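Local coordinates for DynF (Micromonospora chersina, PDB 6UBL), which is of unknown function but belongs to the dynemicin biosynthetic pathway and holds a palmitic acid inside its beta barrel, so it may bind a hydrophobic pathway molecule, at residues Ala137-Pro142 against Glu152-Thr157; Val58-Trp63 against Ile100-Asn105. All blocks are in the same frame, centred on the assembly; numbering follows the deposited sequence.

Interaction 1: Ala137-Pro142 against Glu152-Thr157; sequences AIFDMP and EPIILT. With PLM (palmitic acid), chain C.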
loop_
_atom_site.group_PDB
_atom_site.type_symbol
_atom_site.label_atom_id
_atom_site.label_comp_id
_atom_site.label_asym_id
_atom_site.label_seq_id
_atom_site.Cartn_x
_atom_site.Cartn_y
_atom_site.Cartn_z
ATOM N N ALA A 137 6.737 -1.716 9.498
ATOM C CA ALA A 137 7.804 -1.189 10.332
ATOM C C ALA A 137 7.318 -0.820 11.726
ATOM O O ALA A 137 6.119 -0.692 11.985
ATOM C CB ALA A 137 8.436 0.050 9.677
ATOM N N ILE A 138 8.293 -0.634 12.621
ATOM C CA ILE A 138 8.075 -0.080 13.951
ATOM C C ILE A 138 8.954 1.153 14.076
ATOM O O ILE A 138 10.163 1.079 13.822
ATOM C CB ILE A 138 8.475 -1.081 15.050
ATOM C CG1 ILE A 138 7.709 -2.401 14.886
ATOM C CG2 ILE A 138 8.238 -0.467 16.433
ATOM C CD1 ILE A 138 6.249 -2.266 15.165
ATOM N N PHE A 139 8.374 2.261 14.540
ATOM C CA PHE A 139 9.107 3.513 14.750
ATOM C C PHE A 139 9.158 3.750 16.257
ATOM O O PHE A 139 8.147 4.114 16.862
ATOM C CB PHE A 139 8.397 4.691 14.058
ATOM C CG PHE A 139 8.279 4.562 12.561
ATOM C CD1 PHE A 139 7.289 3.765 12.004
ATOM C CD2 PHE A 139 9.129 5.259 11.716
ATOM C CE1 PHE A 139 7.164 3.645 10.631
ATOM C CE2 PHE A 139 9.007 5.139 10.335
ATOM C CZ PHE A 139 8.024 4.333 9.797
ATOM N N ASP A 140 10.326 3.523 16.862
ATOM C CA ASP A 140 10.502 3.705 18.300
ATOM C C ASP A 140 10.895 5.158 18.561
ATOM O O ASP A 140 11.939 5.617 18.090
ATOM C CB ASP A 140 11.589 2.748 18.794
ATOM C CG ASP A 140 11.631 2.607 20.315
ATOM O OD1 ASP A 140 10.795 3.212 21.016
ATOM O OD2 ASP A 140 12.516 1.868 20.794
ATOM N N MET A 141 10.061 5.872 19.315
ATOM C CA MET A 141 10.247 7.293 19.615
ATOM C C MET A 141 10.235 7.454 21.130
ATOM O O MET A 141 9.273 7.968 21.713
ATOM C CB MET A 141 9.165 8.138 18.938
ATOM C CG MET A 141 9.084 7.980 17.418
ATOM S SD MET A 141 8.060 9.251 16.623
ATOM C CE MET A 141 8.250 8.871 14.879
ATOM N N PRO A 142 11.308 7.020 21.799
ATOM C CA PRO A 142 11.343 7.094 23.270
ATOM C C PRO A 142 11.103 8.478 23.849
ATOM O O PRO A 142 10.524 8.585 24.937
ATOM C CB PRO A 142 12.744 6.565 23.617
ATOM C CG PRO A 142 13.541 6.672 22.310
ATOM C CD PRO A 142 12.526 6.411 21.238
ATOM N N GLU A 152 -0.982 -0.264 6.916
ATOM C CA GLU A 152 -0.816 -0.186 5.482
ATOM C C GLU A 152 0.667 -0.306 5.169
ATOM O O GLU A 152 1.464 0.488 5.690
ATOM C CB GLU A 152 -1.321 1.199 5.109
ATOM C CG GLU A 152 -1.310 1.569 3.689
ATOM C CD GLU A 152 -1.898 2.948 3.517
ATOM O OE1 GLU A 152 -2.869 3.287 4.236
ATOM O OE2 GLU A 152 -1.379 3.700 2.682
ATOM N N PRO A 153 1.082 -1.256 4.333
ATOM C CA PRO A 153 2.518 -1.418 4.090
ATOM C C PRO A 153 3.102 -0.190 3.408
ATOM O O PRO A 153 2.473 0.424 2.534
ATOM C CB PRO A 153 2.595 -2.656 3.187
ATOM C CG PRO A 153 1.266 -2.737 2.522
ATOM C CD PRO A 153 0.276 -2.173 3.509
ATOM N N ILE A 154 4.321 0.165 3.817
ATOM C CA ILE A 154 5.079 1.219 3.156
ATOM C C ILE A 154 5.688 0.629 1.891
ATOM O O ILE A 154 6.460 -0.335 1.958
ATOM C CB ILE A 154 6.160 1.789 4.086
ATOM C CG1 ILE A 154 5.529 2.393 5.334
ATOM C CG2 ILE A 154 6.986 2.829 3.331
ATOM C CD1 ILE A 154 6.488 2.562 6.497
ATOM N N ILE A 155 5.338 1.203 0.746
ATOM C CA ILE A 155 5.779 0.703 -0.547
ATOM C C ILE A 155 7.058 1.446 -0.918
ATOM O O ILE A 155 7.051 2.674 -1.093
ATOM C CB ILE A 155 4.697 0.917 -1.612
ATOM C CG1 ILE A 155 3.395 0.189 -1.234
ATOM C CG2 ILE A 155 5.228 0.514 -2.986
ATOM C CD1 ILE A 155 3.512 -1.286 -0.923
ATOM N N LEU A 156 8.167 0.711 -1.022
ATOM C CA LEU A 156 9.479 1.294 -1.298
ATOM C C LEU A 156 9.957 0.779 -2.648
ATOM O O LEU A 156 9.912 -0.426 -2.908
ATOM C CB LEU A 156 10.481 0.885 -0.219
ATOM C CG LEU A 156 10.030 1.364 1.159
ATOM C CD1 LEU A 156 10.569 0.489 2.260
ATOM C CD2 LEU A 156 10.462 2.811 1.372
ATOM N N THR A 157 10.401 1.683 -3.503
ATOM C CA THR A 157 10.682 1.350 -4.888
ATOM C C THR A 157 12.070 1.817 -5.290
ATOM O O THR A 157 12.569 2.834 -4.815
ATOM C CB THR A 157 9.630 1.953 -5.821
ATOM O OG1 THR A 157 9.596 3.375 -5.669
ATOM C CG2 THR A 157 8.255 1.373 -5.510
HETATM C C1 PLM C . 18.310 -6.991 -3.045
HETATM O O1 PLM C . 18.848 -7.245 -1.881
HETATM O O2 PLM C . 18.733 -7.429 -4.084
HETATM C C2 PLM C . 17.126 -6.080 -2.975
HETATM C C3 PLM C . 17.316 -4.822 -2.168
HETATM C C4 PLM C . 16.055 -4.017 -2.244
HETATM C C5 PLM C . 15.769 -3.186 -1.049
HETATM C C6 PLM C . 14.439 -2.479 -1.159
HETATM C C7 PLM C . 14.538 -1.058 -0.677
HETATM C C8 PLM C . 15.220 -0.953 0.665
HETATM C C9 PLM C . 14.482 -1.643 1.779
HETATM C CA PLM C . 13.563 -0.704 2.512
HETATM C CB PLM C . 14.324 0.186 3.475
HETATM C CC PLM C . 13.574 0.398 4.756
HETATM C CD PLM C . 12.991 1.774 4.931
HETATM C CE PLM C . 11.760 1.731 5.799
HETATM C CF PLM C . 11.383 3.026 6.448
HETATM C CG PLM C . 10.173 2.889 7.301
#

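Interaction 2: Val58-Trp63 against Ile100-Asn105; sequences VAFDGW and ITVTLN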
loop_
_atom_site.group_PDB
_atom_site.type_symbol
_atom_site.label_atom_id
_atom_site.label_comp_id
_atom_site.label_asym_id
_atom_site.label_seq_id
_atom_site.Cartn_x
_atom_site.Cartn_y
_atom_site.Cartn_z
ATOM N N VAL A 58 13.457 14.102 9.134
ATOM C CA VAL A 58 14.496 13.420 9.892
ATOM C C VAL A 58 15.321 12.562 8.949
ATOM O O VAL A 58 14.766 11.810 8.134
ATOM C CB VAL A 58 13.917 12.552 11.020
ATOM C CG1 VAL A 58 15.039 11.916 11.834
ATOM C CG2 VAL A 58 13.004 13.374 11.911
ATOM N N ALA A 59 16.643 12.655 9.085
ATOM C CA ALA A 59 17.566 11.839 8.310
ATOM C C ALA A 59 17.934 10.595 9.105
ATOM O O ALA A 59 18.217 10.669 10.307
ATOM C CB ALA A 59 18.836 12.641 8.016
ATOM N N PHE A 60 17.964 9.459 8.416
ATOM C CA PHE A 60 18.253 8.173 9.025
ATOM C C PHE A 60 19.410 7.488 8.310
ATOM O O PHE A 60 19.616 7.674 7.109
ATOM C CB PHE A 60 17.047 7.235 8.919
ATOM C CG PHE A 60 15.867 7.650 9.736
ATOM C CD1 PHE A 60 15.016 8.649 9.298
ATOM C CD2 PHE A 60 15.593 7.022 10.937
ATOM C CE1 PHE A 60 13.919 9.022 10.051
ATOM C CE2 PHE A 60 14.505 7.394 11.698
ATOM C CZ PHE A 60 13.663 8.394 11.254
ATOM N N ASP A 61 20.150 6.678 9.062
ATOM C CA ASP A 61 21.218 5.851 8.526
ATOM C C ASP A 61 21.114 4.489 9.196
ATOM O O ASP A 61 20.693 4.376 10.352
ATOM C CB ASP A 61 22.587 6.491 8.778
ATOM C CG ASP A 61 23.718 5.728 8.126
ATOM O OD1 ASP A 61 23.632 5.458 6.909
ATOM O OD2 ASP A 61 24.721 5.431 8.816
ATOM N N GLY A 62 21.478 3.448 8.460
ATOM C CA GLY A 62 21.435 2.128 9.046
ATOM C C GLY A 62 21.657 1.023 8.043
ATOM O O GLY A 62 22.465 1.169 7.119
ATOM N N TRP A 63 20.958 -0.094 8.223
ATOM C CA TRP A 63 21.203 -1.259 7.393
ATOM C C TRP A 63 19.927 -2.071 7.243
ATOM O O TRP A 63 18.977 -1.941 8.024
ATOM C CB TRP A 63 22.332 -2.116 7.968
ATOM C CG TRP A 63 22.191 -2.438 9.426
ATOM C CD1 TRP A 63 22.786 -1.787 10.469
ATOM C CD2 TRP A 63 21.420 -3.501 10.007
ATOM N NE1 TRP A 63 22.437 -2.377 11.657
ATOM C CE2 TRP A 63 21.595 -3.426 11.408
ATOM C CE3 TRP A 63 20.598 -4.500 9.483
ATOM C CZ2 TRP A 63 20.983 -4.316 12.287
ATOM C CZ3 TRP A 63 19.986 -5.383 10.359
ATOM C CH2 TRP A 63 20.177 -5.288 11.740
ATOM N N ILE A 100 14.915 8.413 16.820
ATOM C CA ILE A 100 13.929 7.502 16.255
ATOM C C ILE A 100 14.673 6.287 15.713
ATOM O O ILE A 100 15.637 6.428 14.941
ATOM C CB ILE A 100 13.121 8.185 15.137
ATOM C CG1 ILE A 100 12.471 9.477 15.661
ATOM C CG2 ILE A 100 12.062 7.237 14.576
ATOM C CD1 ILE A 100 11.864 10.354 14.575
ATOM N N THR A 101 14.233 5.095 16.121
ATOM C CA THR A 101 14.814 3.844 15.653
ATOM C C THR A 101 13.748 3.059 14.909
ATOM O O THR A 101 12.658 2.824 15.448
ATOM C CB THR A 101 15.367 3.029 16.834
ATOM O OG1 THR A 101 16.355 3.786 17.519
ATOM C CG2 THR A 101 15.988 1.726 16.329
ATOM N N VAL A 102 14.063 2.669 13.676
ATOM C CA VAL A 102 13.127 1.976 12.803
ATOM C C VAL A 102 13.596 0.543 12.621
ATOM O O VAL A 102 14.738 0.300 12.219
ATOM C CB VAL A 102 12.973 2.701 11.458
ATOM C CG1 VAL A 102 11.894 2.039 10.626
ATOM C CG2 VAL A 102 12.645 4.173 11.674
ATOM N N THR A 103 12.711 -0.402 12.932
ATOM C CA THR A 103 12.966 -1.829 12.801
ATOM C C THR A 103 11.744 -2.459 12.147
ATOM O O THR A 103 10.768 -1.775 11.830
ATOM C CB THR A 103 13.237 -2.438 14.176
ATOM O OG1 THR A 103 12.120 -2.187 15.029
ATOM C CG2 THR A 103 14.493 -1.824 14.803
ATOM N N LEU A 104 11.786 -3.769 11.939
ATOM C CA LEU A 104 10.638 -4.457 11.368
ATOM C C LEU A 104 9.616 -4.854 12.428
ATOM O O LEU A 104 9.955 -5.229 13.552
ATOM C CB LEU A 104 11.077 -5.724 10.629
ATOM C CG LEU A 104 12.000 -5.521 9.435
ATOM C CD1 LEU A 104 12.309 -6.898 8.840
ATOM C CD2 LEU A 104 11.404 -4.602 8.398
ATOM N N ASN A 105 8.351 -4.802 12.033
ATOM C CA ASN A 105 7.271 -5.347 12.846
ATOM C C ASN A 105 7.300 -6.868 12.732
ATOM O O ASN A 105 7.103 -7.397 11.632
ATOM C CB ASN A 105 5.939 -4.822 12.332
ATOM C CG ASN A 105 4.768 -5.238 13.200
ATOM O OD1 ASN A 105 4.849 -6.203 13.959
ATOM N ND2 ASN A 105 3.657 -4.517 13.075
#

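Interaction 1: Ala137-Pro142 against Glu152-Thr157
F139 and I154 come from opposite directions and meet at the methyl end of a bound palmitic acid. The rim of the F139 ring does the touching. Its CZ lies 4.0 Å from I154 CD1, and that methyl sits near the ring plane, at the edge. I154 turns CG1 anti to its carbonyl carbon (chi1 -61°), and chi2 of 161° then extends the chain and carries CD1 out to the ring. A137 adds a looser contact, with CB 4.5 Å from I154 CD1. The last carbon of the fatty acid, CG, fits among the three side chains. It is 3.6 Å from F139 CZ, approaching the ring obliquely, and 3.8 Å from I154 CD1. A137 CB is a little farther from the same carbon, at 4.1 Å. Further along the tail, L156 CD1 lies 3.2 Å from atom CA of the palmitic acid, so short that its placing is doubtful. No hydrogen bond joins the two segments. Backbone hydrogen bonds go outside them: F139 with L148 on strand 146-149, and I154 with V135, earlier on the strand that carries F139. L181 also packs on F139, and L195 on I154. The contact is wholly apolar and buried. It surrounds the tail's end with hydrocarbon side chains, consistent with van der Waals packing and exclusion of water holding it, not polar bonds.

Interaction 2: Val58-Trp63 against Ile100-Asn105
F60 points its side chain from strand 58-63 toward I100 and V102 on strand 100-104. The strand axes are 8.8 Å apart and their directions differ by 46°, so side chains bridge the distance and no backbone bond does. From CB the ring leaves with CG anti to the carbonyl carbon (chi1 -68°), which sends its CD2 side across to the other strand. CD2 is the first ring atom to make contact, 4.0 Å from the carbonyl O of I100. CE2 carries most of the contact. It lies 3.6 Å from I100 O and 3.7 Å from V102 CG2, both oblique to the ring, and 3.8 Å from I100 CG2. CZ, at the tip, is 3.9 Å from I100 CG2, a methyl that sits at the ring edge and in its plane. The V102 side chain stands at about a right angle to that of F60. Beside the ring, V58 CG2 touches I100 CD1 at 4.2 Å. An alanine in place of F60 would probably open a gap beside I100 and V102 and leave their CG2 methyls without this neighbour. Outside the two segments, F48 and M141 pack on I100, while M88 packs on V102. V102 also touches the bound palmitic acid. Side chains that meet across the inside of a curled sheet in this way are typical of a beta-barrel interior, here beside its lipid site.

Both contacts are buried in the barrel interior, and neither has a hydrogen bond between its own segments. They share a sheet: strands 129-141 and 100-104 are antiparallel neighbours, so I138 N probably bonds to T103 O and D140 N to T101 O, each at 2.8 Å. F139 packs on V102, which joins the two apolar clusters. Interaction 1 is the smaller, burying 74 Å² against 161 Å², and the terminal carbon of the palmitic acid lies among its side chains. Interaction 2 rests on protein side chains, with V102 alone of its two segments reaching the lipid. Interaction 1 also lies near the dimer interface, where E152 forms a salt bridge with R132 of the second subunit; 58-63 and 100-105 touch no other protein chain.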